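Local coordinates for protein thioesterase (Streptomyces sp. WAC02707, PDB 6VAP) that probably acts as a type II thioesterase of borrelidin biosynthesis, hydrolysing unwanted acyl thioesters to clear stalled carrier proteins of the assembly line, at residues D11-Q16 with F81-A86; A24-C29 with D52-Q57; G136-L141 with G176-A181; E145-L150 with M169-I174. All coordinates share one frame; numbering follows the deposited sequence.

Contact 1: D11-Q16 with F81-A86; sequences DVWIRQ and FPVLRA
Val83 holds CG1 anti to its backbone N (chi1 -177°) and CG2 beside that nitrogen. CG1 is thereby turned to Ile14 and Asp11, and CG2 to the Trp13 indole. Ile14 has CG1 opposite its carbonyl carbon (chi1 -60°) and continues extended, which carries CD1 out to the helix. The Ile14 and Val83 side chains slide past each other in opposite directions, and Ile14 CD1 reaches Val83 CG1 at 3.6 Å. The same Ile14 methyl presses on Leu84 CD2 at 3.5 Å, tighter than usual carbon contact. Leu84 does not aim straight at the strand; the end of its side chain swings in to meet Ile14. Trp13 crosses Val83 at about a right angle, with Trp13 CD1 3.9 Å from Val83 CG2. That methyl approaches the indole obliquely. The Asp11 carboxylate passes the same Val83 methyl that Ile14 meets, with Asp11 OD2 3.9 Å from Val83 CG1.

The carboxylate of Asp11 also shapes its own segment. Its OD1 accepts a bond from Ile14 N at 2.6 Å, on the syn side but 33° out of the carboxylate plane. A weak bond from Trp13 N uses the same oxygen. This is an Asx motif, and Asp11 N returns a bond to Ile14 O. These bonds fold 11-14 into a turn that leads into strand 14-15. Leu84 also packs on Leu107 and Phe111 of helix 99-113.

The join is made by apolar packing of helix 73-87 against the short antiparallel edge strand 14-15, the helix-on-sheet layering of the alpha/beta-hydrolase fold.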
loop_
_atom_site.group_PDB
_atom_site.type_symbol
_atom_site.label_atom_id
_atom_site.label_comp_id
_atom_site.label_asym_id
_atom_site.label_seq_id
_atom_site.Cartn_x
_atom_site.Cartn_y
_atom_site.Cartn_z
ATOM N N ASP A 11 7.472 7.015 14.568
ATOM C CA ASP A 11 7.934 5.851 15.306
ATOM C C ASP A 11 8.618 4.900 14.320
ATOM O O ASP A 11 8.837 5.227 13.148
ATOM C CB ASP A 11 6.771 5.182 16.048
ATOM C CG ASP A 11 5.607 4.834 15.136
ATOM O OD1 ASP A 11 5.819 4.109 14.152
ATOM O OD2 ASP A 11 4.479 5.291 15.410
ATOM N N VAL A 12 8.969 3.711 14.810
ATOM C CA VAL A 12 9.703 2.755 13.992
ATOM C C VAL A 12 8.882 2.345 12.788
ATOM O O VAL A 12 9.436 2.121 11.700
ATOM C CB VAL A 12 10.113 1.536 14.846
ATOM C CG1 VAL A 12 8.902 0.678 15.187
ATOM C CG2 VAL A 12 11.158 0.709 14.115
ATOM N N TRP A 13 7.556 2.273 12.943
ATOM C CA TRP A 13 6.704 1.824 11.844
ATOM C C TRP A 13 6.201 2.958 10.952
ATOM O O TRP A 13 6.088 2.804 9.732
ATOM C CB TRP A 13 5.476 1.071 12.389
ATOM C CG TRP A 13 5.735 -0.326 12.800
ATOM C CD1 TRP A 13 6.028 -0.787 14.069
ATOM C CD2 TRP A 13 5.617 -1.477 11.970
ATOM N NE1 TRP A 13 6.168 -2.160 14.044
ATOM C CE2 TRP A 13 5.882 -2.608 12.781
ATOM C CE3 TRP A 13 5.280 -1.668 10.625
ATOM C CZ2 TRP A 13 5.881 -3.895 12.279
ATOM C CZ3 TRP A 13 5.275 -2.966 10.132
ATOM C CH2 TRP A 13 5.587 -4.051 10.956
ATOM N N ILE A 14 5.860 4.090 11.548
ATOM C CA ILE A 14 5.066 5.121 10.889
ATOM C C ILE A 14 5.909 6.370 10.773
ATOM O O ILE A 14 6.270 6.965 11.792
ATOM C CB ILE A 14 3.764 5.414 11.651
ATOM C CG1 ILE A 14 2.923 4.121 11.735
ATOM C CG2 ILE A 14 3.000 6.528 10.955
ATOM C CD1 ILE A 14 1.761 4.198 12.673
ATOM N N ARG A 15 6.188 6.790 9.544
ATOM C CA ARG A 15 7.032 7.949 9.285
ATOM C C ARG A 15 6.146 9.103 8.827
ATOM O O ARG A 15 5.436 8.992 7.820
ATOM C CB ARG A 15 8.094 7.626 8.233
ATOM C CG ARG A 15 8.912 6.364 8.529
ATOM C CD ARG A 15 9.713 6.533 9.829
ATOM N NE ARG A 15 10.125 5.240 10.369
ATOM C CZ ARG A 15 11.317 4.686 10.186
ATOM N NH1 ARG A 15 12.233 5.311 9.461
ATOM N NH2 ARG A 15 11.586 3.502 10.735
ATOM N N GLN A 16 6.197 10.206 9.555
ATOM C CA GLN A 16 5.456 11.429 9.249
ATOM C C GLN A 16 6.489 12.442 8.767
ATOM O O GLN A 16 7.236 13.016 9.566
ATOM C CB GLN A 16 4.719 11.906 10.498
ATOM C CG GLN A 16 3.864 13.145 10.291
ATOM C CD GLN A 16 3.219 13.632 11.572
ATOM O OE1 GLN A 16 3.544 13.162 12.651
ATOM N NE2 GLN A 16 2.303 14.575 11.456
ATOM N N PHE A 81 -1.236 -3.100 12.737
ATOM C CA PHE A 81 -2.528 -2.525 13.093
ATOM C C PHE A 81 -2.515 -1.866 14.448
ATOM O O PHE A 81 -2.989 -0.720 14.530
ATOM C CB PHE A 81 -3.616 -3.589 13.005
ATOM C CG PHE A 81 -5.004 -3.028 13.151
ATOM C CD1 PHE A 81 -5.442 -1.977 12.335
ATOM C CD2 PHE A 81 -5.875 -3.548 14.089
ATOM C CE1 PHE A 81 -6.703 -1.460 12.481
ATOM C CE2 PHE A 81 -7.153 -3.036 14.212
ATOM C CZ PHE A 81 -7.560 -1.988 13.414
ATOM N N PRO A 82 -2.056 -2.514 15.538
ATOM C CA PRO A 82 -2.038 -1.836 16.844
ATOM C C PRO A 82 -1.277 -0.537 16.833
ATOM O O PRO A 82 -1.630 0.392 17.570
ATOM C CB PRO A 82 -1.368 -2.861 17.772
ATOM C CG PRO A 82 -1.305 -4.143 16.992
ATOM C CD PRO A 82 -1.380 -3.827 15.582
ATOM N N VAL A 83 -0.208 -0.457 16.050
ATOM C CA VAL A 83 0.564 0.775 15.972
ATOM C C VAL A 83 -0.252 1.857 15.282
ATOM O O VAL A 83 -0.360 2.985 15.775
ATOM C CB VAL A 83 1.893 0.531 15.238
ATOM C CG1 VAL A 83 2.732 1.794 15.208
ATOM C CG2 VAL A 83 2.660 -0.614 15.939
ATOM N N LEU A 84 -0.816 1.538 14.110
ATOM C CA LEU A 84 -1.675 2.506 13.434
ATOM C C LEU A 84 -2.895 2.844 14.267
ATOM O O LEU A 84 -3.360 3.984 14.224
ATOM C CB LEU A 84 -2.116 1.983 12.074
ATOM C CG LEU A 84 -1.059 2.120 10.983
ATOM C CD1 LEU A 84 -1.463 1.230 9.826
ATOM C CD2 LEU A 84 -0.914 3.587 10.532
ATOM N N ARG A 85 -3.423 1.878 15.023
ATOM C CA ARG A 85 -4.555 2.143 15.911
ATOM C C ARG A 85 -4.269 3.305 16.863
ATOM O O ARG A 85 -5.114 4.190 17.051
ATOM C CB ARG A 85 -4.894 0.888 16.710
ATOM C CG ARG A 85 -5.789 -0.080 15.995
ATOM C CD ARG A 85 -6.551 -0.954 16.983
ATOM N NE ARG A 85 -7.658 -0.224 17.583
ATOM C CZ ARG A 85 -8.752 -0.799 18.067
ATOM N NH1 ARG A 85 -8.875 -2.122 18.024
ATOM N NH2 ARG A 85 -9.715 -0.052 18.599
ATOM N N ALA A 86 -3.088 3.314 17.490
ATOM C CA ALA A 86 -2.762 4.362 18.457
ATOM C C ALA A 86 -2.611 5.739 17.815
ATOM O O ALA A 86 -2.709 6.749 18.512
ATOM C CB ALA A 86 -1.477 3.997 19.204
#

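Contact 2: A24-C29 with D52-Q57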
loop_
_atom_site.group_PDB
_atom_site.type_symbol
_atom_site.label_atom_id
_atom_site.label_comp_id
_atom_site.label_asym_id
_atom_site.label_seq_id
_atom_site.Cartn_x
_atom_site.Cartn_y
_atom_site.Cartn_z
ATOM N N ALA A 24 -6.519 17.917 9.608
ATOM C CA ALA A 24 -6.180 17.270 8.352
ATOM C C ALA A 24 -6.688 15.826 8.349
ATOM O O ALA A 24 -6.504 15.094 9.327
ATOM C CB ALA A 24 -4.658 17.305 8.124
ATOM N N PRO A 25 -7.259 15.365 7.250
ATOM C CA PRO A 25 -7.496 13.926 7.126
ATOM C C PRO A 25 -6.172 13.202 7.061
ATOM O O PRO A 25 -5.166 13.774 6.636
ATOM C CB PRO A 25 -8.251 13.795 5.802
ATOM C CG PRO A 25 -8.697 15.186 5.458
ATOM C CD PRO A 25 -7.704 16.108 6.063
ATOM N N GLN A 26 -6.199 11.917 7.433
ATOM C CA GLN A 26 -5.009 11.071 7.484
ATOM C C GLN A 26 -4.937 10.159 6.259
ATOM O O GLN A 26 -5.949 9.626 5.798
ATOM C CB GLN A 26 -4.977 10.205 8.744
ATOM C CG GLN A 26 -4.505 10.927 9.989
ATOM C CD GLN A 26 -4.289 9.981 11.151
ATOM O OE1 GLN A 26 -4.736 8.836 11.123
ATOM N NE2 GLN A 26 -3.597 10.451 12.178
ATOM N N LEU A 27 -3.738 10.007 5.712
ATOM C CA LEU A 27 -3.494 9.097 4.601
ATOM C C LEU A 27 -2.360 8.159 5.016
ATOM O O LEU A 27 -1.231 8.596 5.282
ATOM C CB LEU A 27 -3.133 9.862 3.329
ATOM C CG LEU A 27 -2.667 8.927 2.190
ATOM C CD1 LEU A 27 -3.824 8.160 1.642
ATOM C CD2 LEU A 27 -1.954 9.679 1.086
ATOM N N ILE A 28 -2.674 6.879 5.116
ATOM C CA ILE A 28 -1.693 5.868 5.484
ATOM C C ILE A 28 -1.237 5.216 4.206
ATOM O O ILE A 28 -2.070 4.683 3.474
ATOM C CB ILE A 28 -2.293 4.829 6.439
ATOM C CG1 ILE A 28 -2.882 5.540 7.684
ATOM C CG2 ILE A 28 -1.232 3.809 6.873
ATOM C CD1 ILE A 28 -3.947 4.718 8.352
ATOM N N CYS A 29 0.060 5.230 3.934
ATOM C CA CYS A 29 0.634 4.797 2.662
ATOM C C CYS A 29 1.501 3.565 2.866
ATOM O O CYS A 29 2.437 3.594 3.673
ATOM C CB CYS A 29 1.486 5.932 2.067
ATOM S SG CYS A 29 0.476 7.372 1.692
ATOM N N ASP A 52 -2.507 14.656 6.596
ATOM C CA ASP A 52 -1.495 14.020 7.437
ATOM C C ASP A 52 -1.066 12.730 6.757
ATOM O O ASP A 52 -1.725 11.703 6.879
ATOM C CB ASP A 52 -2.039 13.772 8.839
ATOM C CG ASP A 52 -0.993 13.201 9.771
ATOM O OD1 ASP A 52 0.193 13.142 9.359
ATOM O OD2 ASP A 52 -1.353 12.809 10.908
ATOM N N VAL A 53 0.040 12.777 6.029
ATOM C CA VAL A 53 0.519 11.626 5.274
ATOM C C VAL A 53 1.404 10.780 6.174
ATOM O O VAL A 53 2.408 11.263 6.698
ATOM C CB VAL A 53 1.290 12.061 4.022
ATOM C CG1 VAL A 53 1.812 10.826 3.276
ATOM C CG2 VAL A 53 0.394 12.919 3.106
ATOM N N LEU A 54 1.055 9.515 6.337
ATOM C CA LEU A 54 1.793 8.591 7.184
ATOM C C LEU A 54 2.325 7.484 6.291
ATOM O O LEU A 54 1.547 6.787 5.627
ATOM C CB LEU A 54 0.909 8.015 8.281
ATOM C CG LEU A 54 0.299 9.044 9.228
ATOM C CD1 LEU A 54 -0.544 8.324 10.290
ATOM C CD2 LEU A 54 1.375 9.872 9.903
ATOM N N ALA A 55 3.640 7.302 6.291
ATOM C CA ALA A 55 4.283 6.336 5.417
ATOM C C ALA A 55 4.835 5.205 6.278
ATOM O O ALA A 55 5.486 5.447 7.303
ATOM C CB ALA A 55 5.369 7.004 4.579
ATOM N N VAL A 56 4.566 3.980 5.879
ATOM C CA VAL A 56 4.921 2.829 6.697
ATOM C C VAL A 56 6.291 2.315 6.278
ATOM O O VAL A 56 6.565 2.116 5.094
ATOM C CB VAL A 56 3.844 1.735 6.585
ATOM C CG1 VAL A 56 4.192 0.530 7.409
ATOM C CG2 VAL A 56 2.478 2.325 7.024
ATOM N N GLN A 57 7.129 2.064 7.257
ATOM C CA GLN A 57 8.435 1.450 7.075
ATOM C C GLN A 57 8.367 0.018 7.568
ATOM O O GLN A 57 8.306 -0.215 8.772
ATOM C CB GLN A 57 9.494 2.238 7.848
ATOM C CG GLN A 57 10.912 1.726 7.678
ATOM C CD GLN A 57 11.601 2.322 6.458
ATOM O OE1 GLN A 57 11.097 2.237 5.368
ATOM N NE2 GLN A 57 12.778 2.886 6.647
HETATM O O HOH W 1 -3.126 13.544 12.466
#
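Leu27 and Leu54 sit in the tightly bonded middle of two parallel strands. Leu54 N bonds to Leu27 O at 2.7 Å, and Cys29 N to Leu54 O at 2.7 Å. Leu27 N to Asp52 O and Val56 N to Cys29 O carry the pairing on, and Asp52 N to Pro25 O closes its start. The segment axes run parallel to within 18°.

Side chains add packing on both faces. Ile28 CG2 meets Val56 CG2 at 4.0 Å on the face covered by helix 73-87. On the face toward helix 41-47, Cys29 SG lies 4.0 Å from Val53 CG1. The sulfur sits beside its own backbone N (chi1 -63°), which turns it to Val53.

The Gln26 and Asp52 end is looser and hydrated. These side chains lie side by side and point the same way, but amide and carboxylate planes are 72° apart. The direct bond from Gln26 NE2 to Asp52 OD2 is weak and long, 3.5 Å. A water bridges the pair, accepting from Gln26 NE2 at 3.1 Å and donating to Asp52 OD2 (the latter unusually short). Gln26 has firmer partners elsewhere, since His89 N binds its OE1 and its NE2 binds Arg87 O. The amide is thus held by the C-terminal end of helix 73-87 and the chain just beyond it.

Strand 26-30, helix 41-47 and strand 52-56 form a beta-alpha-beta crossover, a building unit of the alpha/beta-hydrolase sheet.

Contact 3: G136-L141 with G176-A181; sequences GTVHLL and GDYRAA
Val138 and Tyr178 make the apolar part of the contact. Val138 CG1 lies over one face of the phenol ring, offset toward its rim. It is 4.0 Å from the ring centroid and 26° off the normal, a CH-pi contact.

The flat polar groups of His139 and Arg179 meet edge to face. The imidazole turns an edge onto the guanidinium, with the planes 84° apart. His139 CD2 stands over the middle of the guanidinium, 3.2 Å from Arg179 CZ. Arg179 starts extended and bends at chi3 (-72°), which folds the guanidinium back over the imidazole edge. Leu140 rests on one face of the imidazole and also reaches the arginine, with Leu140 CD2 3.6 Å from Arg179 NH2.

Two waters supply the polar links. One lies 2.9 Å from His139 NE2 and accepts from Arg179 NH1 at 2.9 Å. The other donates to His139 O and accepts from Arg179 NH2. The far nitrogen of the imidazole, ND1, bonds to Glu182 OE1, which fixes the ring's rotation from the other end.

Segment 136-141, with a 3-10 turn at 138-140, lies in the loop between strand 120-124 and helix 143-149. It lies against helix 167-182, with Val138 also touching Leu146 of helix 143-149. Asp177, on the same helix as Tyr178, forms a salt bridge with Arg61 and packs on Met99 of helix 99-113.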
loop_
_atom_site.group_PDB
_atom_site.type_symbol
_atom_site.label_atom_id
_atom_site.label_comp_id
_atom_site.label_asym_id
_atom_site.label_seq_id
_atom_site.Cartn_x
_atom_site.Cartn_y
_atom_site.Cartn_z
ATOM N N GLY A 136 3.561 -17.831 -7.714
ATOM C CA GLY A 136 4.719 -16.960 -7.881
ATOM C C GLY A 136 5.952 -17.550 -7.216
ATOM O O GLY A 136 5.866 -18.192 -6.169
ATOM N N THR A 137 7.119 -17.346 -7.840
ATOM C CA THR A 137 8.342 -18.014 -7.395
ATOM C C THR A 137 9.523 -17.056 -7.274
ATOM O O THR A 137 10.635 -17.500 -6.981
ATOM C CB THR A 137 8.718 -19.170 -8.342
ATOM O OG1 THR A 137 9.192 -18.634 -9.575
ATOM C CG2 THR A 137 7.520 -20.065 -8.616
ATOM N N VAL A 138 9.314 -15.757 -7.477
ATOM C CA VAL A 138 10.428 -14.812 -7.406
ATOM C C VAL A 138 11.122 -14.898 -6.049
ATOM O O VAL A 138 12.349 -14.794 -5.952
ATOM C CB VAL A 138 9.938 -13.381 -7.708
ATOM C CG1 VAL A 138 10.936 -12.379 -7.270
ATOM C CG2 VAL A 138 9.652 -13.243 -9.203
ATOM N N HIS A 139 10.353 -15.078 -4.982
ATOM C CA HIS A 139 10.928 -15.171 -3.647
ATOM C C HIS A 139 11.756 -16.432 -3.449
ATOM O O HIS A 139 12.511 -16.498 -2.484
ATOM C CB HIS A 139 9.839 -15.112 -2.572
ATOM C CG HIS A 139 8.948 -16.314 -2.530
ATOM N ND1 HIS A 139 7.989 -16.559 -3.487
ATOM C CD2 HIS A 139 8.871 -17.344 -1.652
ATOM C CE1 HIS A 139 7.349 -17.679 -3.190
ATOM N NE2 HIS A 139 7.859 -18.171 -2.076
ATOM N N LEU A 140 11.622 -17.429 -4.314
ATOM C CA LEU A 140 12.354 -18.681 -4.213
ATOM C C LEU A 140 13.628 -18.701 -5.040
ATOM O O LEU A 140 14.368 -19.683 -4.975
ATOM C CB LEU A 140 11.452 -19.843 -4.651
ATOM C CG LEU A 140 10.153 -19.993 -3.870
ATOM C CD1 LEU A 140 9.248 -21.052 -4.498
ATOM C CD2 LEU A 140 10.437 -20.312 -2.413
ATOM N N LEU A 141 13.916 -17.649 -5.798
ATOM C CA LEU A 141 15.119 -17.637 -6.621
ATOM C C LEU A 141 16.385 -17.557 -5.772
ATOM O O LEU A 141 16.379 -17.051 -4.650
ATOM C CB LEU A 141 15.097 -16.455 -7.582
ATOM C CG LEU A 141 13.904 -16.350 -8.531
ATOM C CD1 LEU A 141 13.753 -14.921 -9.032
ATOM C CD2 LEU A 141 14.067 -17.319 -9.673
ATOM N N GLY A 176 11.788 -11.330 1.429
ATOM C CA GLY A 176 10.666 -11.411 2.357
ATOM C C GLY A 176 9.428 -10.673 1.877
ATOM O O GLY A 176 8.310 -11.159 2.039
ATOM N N ASP A 177 9.603 -9.477 1.306
ATOM C CA ASP A 177 8.472 -8.721 0.766
ATOM C C ASP A 177 7.817 -9.477 -0.384
ATOM O O ASP A 177 6.588 -9.590 -0.468
ATOM C CB ASP A 177 8.949 -7.345 0.274
ATOM C CG ASP A 177 9.176 -6.345 1.389
ATOM O OD1 ASP A 177 8.850 -6.645 2.545
ATOM O OD2 ASP A 177 9.708 -5.246 1.087
ATOM N N TYR A 178 8.630 -9.955 -1.318
ATOM C CA TYR A 178 8.080 -10.741 -2.414
ATOM C C TYR A 178 7.393 -11.996 -1.899
ATOM O O TYR A 178 6.305 -12.360 -2.372
ATOM C CB TYR A 178 9.185 -11.073 -3.415
ATOM C CG TYR A 178 9.284 -10.025 -4.526
ATOM C CD1 TYR A 178 8.512 -10.119 -5.686
ATOM C CD2 TYR A 178 10.149 -8.955 -4.408
ATOM C CE1 TYR A 178 8.607 -9.168 -6.694
ATOM C CE2 TYR A 178 10.250 -7.989 -5.409
ATOM C CZ TYR A 178 9.483 -8.107 -6.546
ATOM O OH TYR A 178 9.591 -7.156 -7.536
ATOM N N ARG A 179 8.024 -12.688 -0.958
ATOM C CA ARG A 179 7.392 -13.861 -0.382
ATOM C C ARG A 179 6.003 -13.491 0.120
ATOM O O ARG A 179 5.030 -14.213 -0.115
ATOM C CB ARG A 179 8.267 -14.422 0.748
ATOM C CG ARG A 179 7.602 -15.513 1.589
ATOM C CD ARG A 179 8.577 -16.135 2.580
ATOM N NE ARG A 179 9.550 -16.990 1.919
ATOM C CZ ARG A 179 9.275 -18.200 1.450
ATOM N NH1 ARG A 179 8.051 -18.698 1.574
ATOM N NH2 ARG A 179 10.229 -18.906 0.852
ATOM N N ALA A 180 5.890 -12.346 0.804
ATOM C CA ALA A 180 4.608 -11.936 1.350
ATOM C C ALA A 180 3.627 -11.694 0.225
ATOM O O ALA A 180 2.468 -12.111 0.330
ATOM C CB ALA A 180 4.779 -10.686 2.211
ATOM N N ALA A 181 4.078 -11.019 -0.857
ATOM C CA ALA A 181 3.205 -10.742 -2.001
ATOM C C ALA A 181 2.767 -12.025 -2.699
ATOM O O ALA A 181 1.625 -12.131 -3.159
ATOM C CB ALA A 181 3.915 -9.826 -3.013
HETATM O O HOH W 2 7.103 -20.528 -0.511
HETATM O O HOH W 3 12.320 -17.631 0.146
#

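Contact 4: E145-L150 with M169-I174; sequences ELVAEL and MALPAI
Leu171 is the main bump here. It projects from helix 167-182 into a shallow hollow made by Leu146, Val147 and Leu150. Its two methyls form a fork, and Val147 CG1 sits at the mouth of that fork. The Val147 methyl is 3.6 Å from Leu171 CD1 and 3.7 Å from Leu171 CD2, so it touches both prongs almost equally. The two side chains cross at about a right angle. Leu146 comes from another side and meets Leu171 tip to tip. Its CD2 touches Leu171 CG at 3.7 Å, the branch point of the fork. Leu146 has CG anti to its backbone N (chi1 -173°), which stretches the side chain across to the other helix.

Helices 143-149 and 167-182 lie between strands 120-124 and 196-201, where related type II thioesterases carry a helical lid over the alpha/beta-hydrolase core, so they probably belong to such a lid.

Leu150 fills the dip between Leu171 and Ile174. Its CD1 lies 4.0 Å from Leu171 CD1 and 3.9 Å from Ile174 CG2. Against Ile174 the approach is tip to tip. Leu150 is the first residue to leave the helical path at the end of helix 143-149, yet its side chain still points to the partner helix. Backbones stay well apart, with 7.8 Å between Val147 CA and Leu171 CA. Beyond the contact Leu150 also touches Tyr178, one turn on from Ile174 in helix 167-182.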
loop_
_atom_site.group_PDB
_atom_site.type_symbol
_atom_site.label_atom_id
_atom_site.label_comp_id
_atom_site.label_asym_id
_atom_site.label_seq_id
_atom_site.Cartn_x
_atom_site.Cartn_y
_atom_site.Cartn_z
ATOM N N GLU A 145 20.059 -15.280 -8.943
ATOM C CA GLU A 145 18.903 -15.233 -9.825
ATOM C C GLU A 145 17.916 -14.178 -9.353
ATOM O O GLU A 145 17.147 -13.642 -10.159
ATOM C CB GLU A 145 18.238 -16.608 -9.894
ATOM C CG GLU A 145 19.055 -17.650 -10.655
ATOM C CD GLU A 145 18.367 -19.006 -10.708
ATOM O OE1 GLU A 145 19.024 -19.991 -11.118
ATOM O OE2 GLU A 145 17.170 -19.087 -10.336
ATOM N N LEU A 146 17.926 -13.878 -8.052
ATOM C CA LEU A 146 17.050 -12.847 -7.513
ATOM C C LEU A 146 17.437 -11.481 -8.045
ATOM O O LEU A 146 16.602 -10.759 -8.602
ATOM C CB LEU A 146 17.117 -12.863 -5.983
ATOM C CG LEU A 146 16.149 -11.975 -5.208
ATOM C CD1 LEU A 146 14.781 -11.920 -5.833
ATOM C CD2 LEU A 146 16.039 -12.478 -3.771
ATOM N N VAL A 147 18.689 -11.082 -7.826
ATOM C CA VAL A 147 19.141 -9.762 -8.247
ATOM C C VAL A 147 18.979 -9.598 -9.752
ATOM O O VAL A 147 18.590 -8.532 -10.242
ATOM C CB VAL A 147 20.598 -9.535 -7.798
ATOM C CG1 VAL A 147 20.709 -9.696 -6.287
ATOM C CG2 VAL A 147 21.512 -10.505 -8.495
ATOM N N ALA A 148 19.256 -10.665 -10.508
ATOM C CA ALA A 148 19.121 -10.597 -11.957
ATOM C C ALA A 148 17.686 -10.279 -12.353
ATOM O O ALA A 148 17.436 -9.389 -13.170
ATOM C CB ALA A 148 19.572 -11.915 -12.586
ATOM N N GLU A 149 16.726 -11.008 -11.792
ATOM C CA GLU A 149 15.329 -10.752 -12.118
ATOM C C GLU A 149 14.864 -9.391 -11.622
ATOM O O GLU A 149 13.836 -8.886 -12.087
ATOM C CB GLU A 149 14.438 -11.849 -11.532
ATOM C CG GLU A 149 13.873 -12.803 -12.578
ATOM C CD GLU A 149 12.513 -12.359 -13.105
ATOM O OE1 GLU A 149 11.978 -11.346 -12.605
ATOM O OE2 GLU A 149 11.986 -13.030 -14.021
ATOM N N LEU A 150 15.593 -8.781 -10.687
ATOM C CA LEU A 150 15.275 -7.431 -10.233
ATOM C C LEU A 150 15.905 -6.387 -11.153
ATOM O O LEU A 150 16.604 -5.480 -10.718
ATOM C CB LEU A 150 15.745 -7.236 -8.793
ATOM C CG LEU A 150 15.028 -8.023 -7.700
ATOM C CD1 LEU A 150 15.736 -7.847 -6.359
ATOM C CD2 LEU A 150 13.559 -7.618 -7.597
ATOM N N MET A 169 22.689 -6.484 1.200
ATOM C CA MET A 169 22.139 -5.981 2.455
ATOM C C MET A 169 20.625 -5.843 2.380
ATOM O O MET A 169 19.931 -6.069 3.377
ATOM C CB MET A 169 22.769 -4.630 2.796
ATOM C CG MET A 169 23.663 -4.649 4.022
ATOM S SD MET A 169 24.167 -2.978 4.489
ATOM C CE MET A 169 25.156 -2.504 3.097
ATOM N N ALA A 170 20.093 -5.486 1.213
ATOM C CA ALA A 170 18.661 -5.272 1.043
ATOM C C ALA A 170 17.934 -6.512 0.542
ATOM O O ALA A 170 16.703 -6.587 0.664
ATOM C CB ALA A 170 18.426 -4.119 0.066
ATOM N N LEU A 171 18.658 -7.491 -0.003
ATOM C CA LEU A 171 17.989 -8.635 -0.613
ATOM C C LEU A 171 17.115 -9.396 0.369
ATOM O O LEU A 171 15.979 -9.745 0.008
ATOM C CB LEU A 171 19.029 -9.559 -1.246
ATOM C CG LEU A 171 18.631 -10.162 -2.596
ATOM C CD1 LEU A 171 18.383 -9.089 -3.643
ATOM C CD2 LEU A 171 19.706 -11.132 -3.071
ATOM N N PRO A 172 17.564 -9.690 1.589
ATOM C CA PRO A 172 16.675 -10.398 2.526
ATOM C C PRO A 172 15.341 -9.709 2.711
ATOM O O PRO A 172 14.312 -10.386 2.829
ATOM C CB PRO A 172 17.493 -10.434 3.830
ATOM C CG PRO A 172 18.919 -10.338 3.388
ATOM C CD PRO A 172 18.916 -9.484 2.145
ATOM N N ALA A 173 15.329 -8.375 2.744
ATOM C CA ALA A 173 14.071 -7.649 2.886
ATOM C C ALA A 173 13.243 -7.711 1.605
ATOM O O ALA A 173 12.013 -7.855 1.664
ATOM C CB ALA A 173 14.343 -6.197 3.269
ATOM N N ILE A 174 13.893 -7.623 0.442
ATOM C CA ILE A 174 13.164 -7.736 -0.820
ATOM C C ILE A 174 12.569 -9.132 -0.971
ATOM O O ILE A 174 11.404 -9.291 -1.338
ATOM C CB ILE A 174 14.089 -7.392 -1.997
ATOM C CG1 ILE A 174 14.626 -5.942 -1.846
ATOM C CG2 ILE A 174 13.370 -7.580 -3.325
ATOM C CD1 ILE A 174 15.748 -5.617 -2.788
#

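Overall arrangement
The contacts form two groups. Contacts 1 and 2 belong to the sheet and its covering helix, centres 10 Å apart, and meet where strand 14-15 pairs with strand 52-56. Along the chain, contact 2 falls between the two halves of contact 1. Contacts 3 and 4 come later, also 10 Å apart, and share helix 167-182. Contact 4 likewise falls between the halves of contact 3. The groups do not touch: their centres are 25 to 28 Å apart, and the nearest atoms about 8 to 12 Å. The first group builds one end of the sheet with its covering helix. The second ties together a helical region probably serving as the lid of this alpha/beta hydrolase.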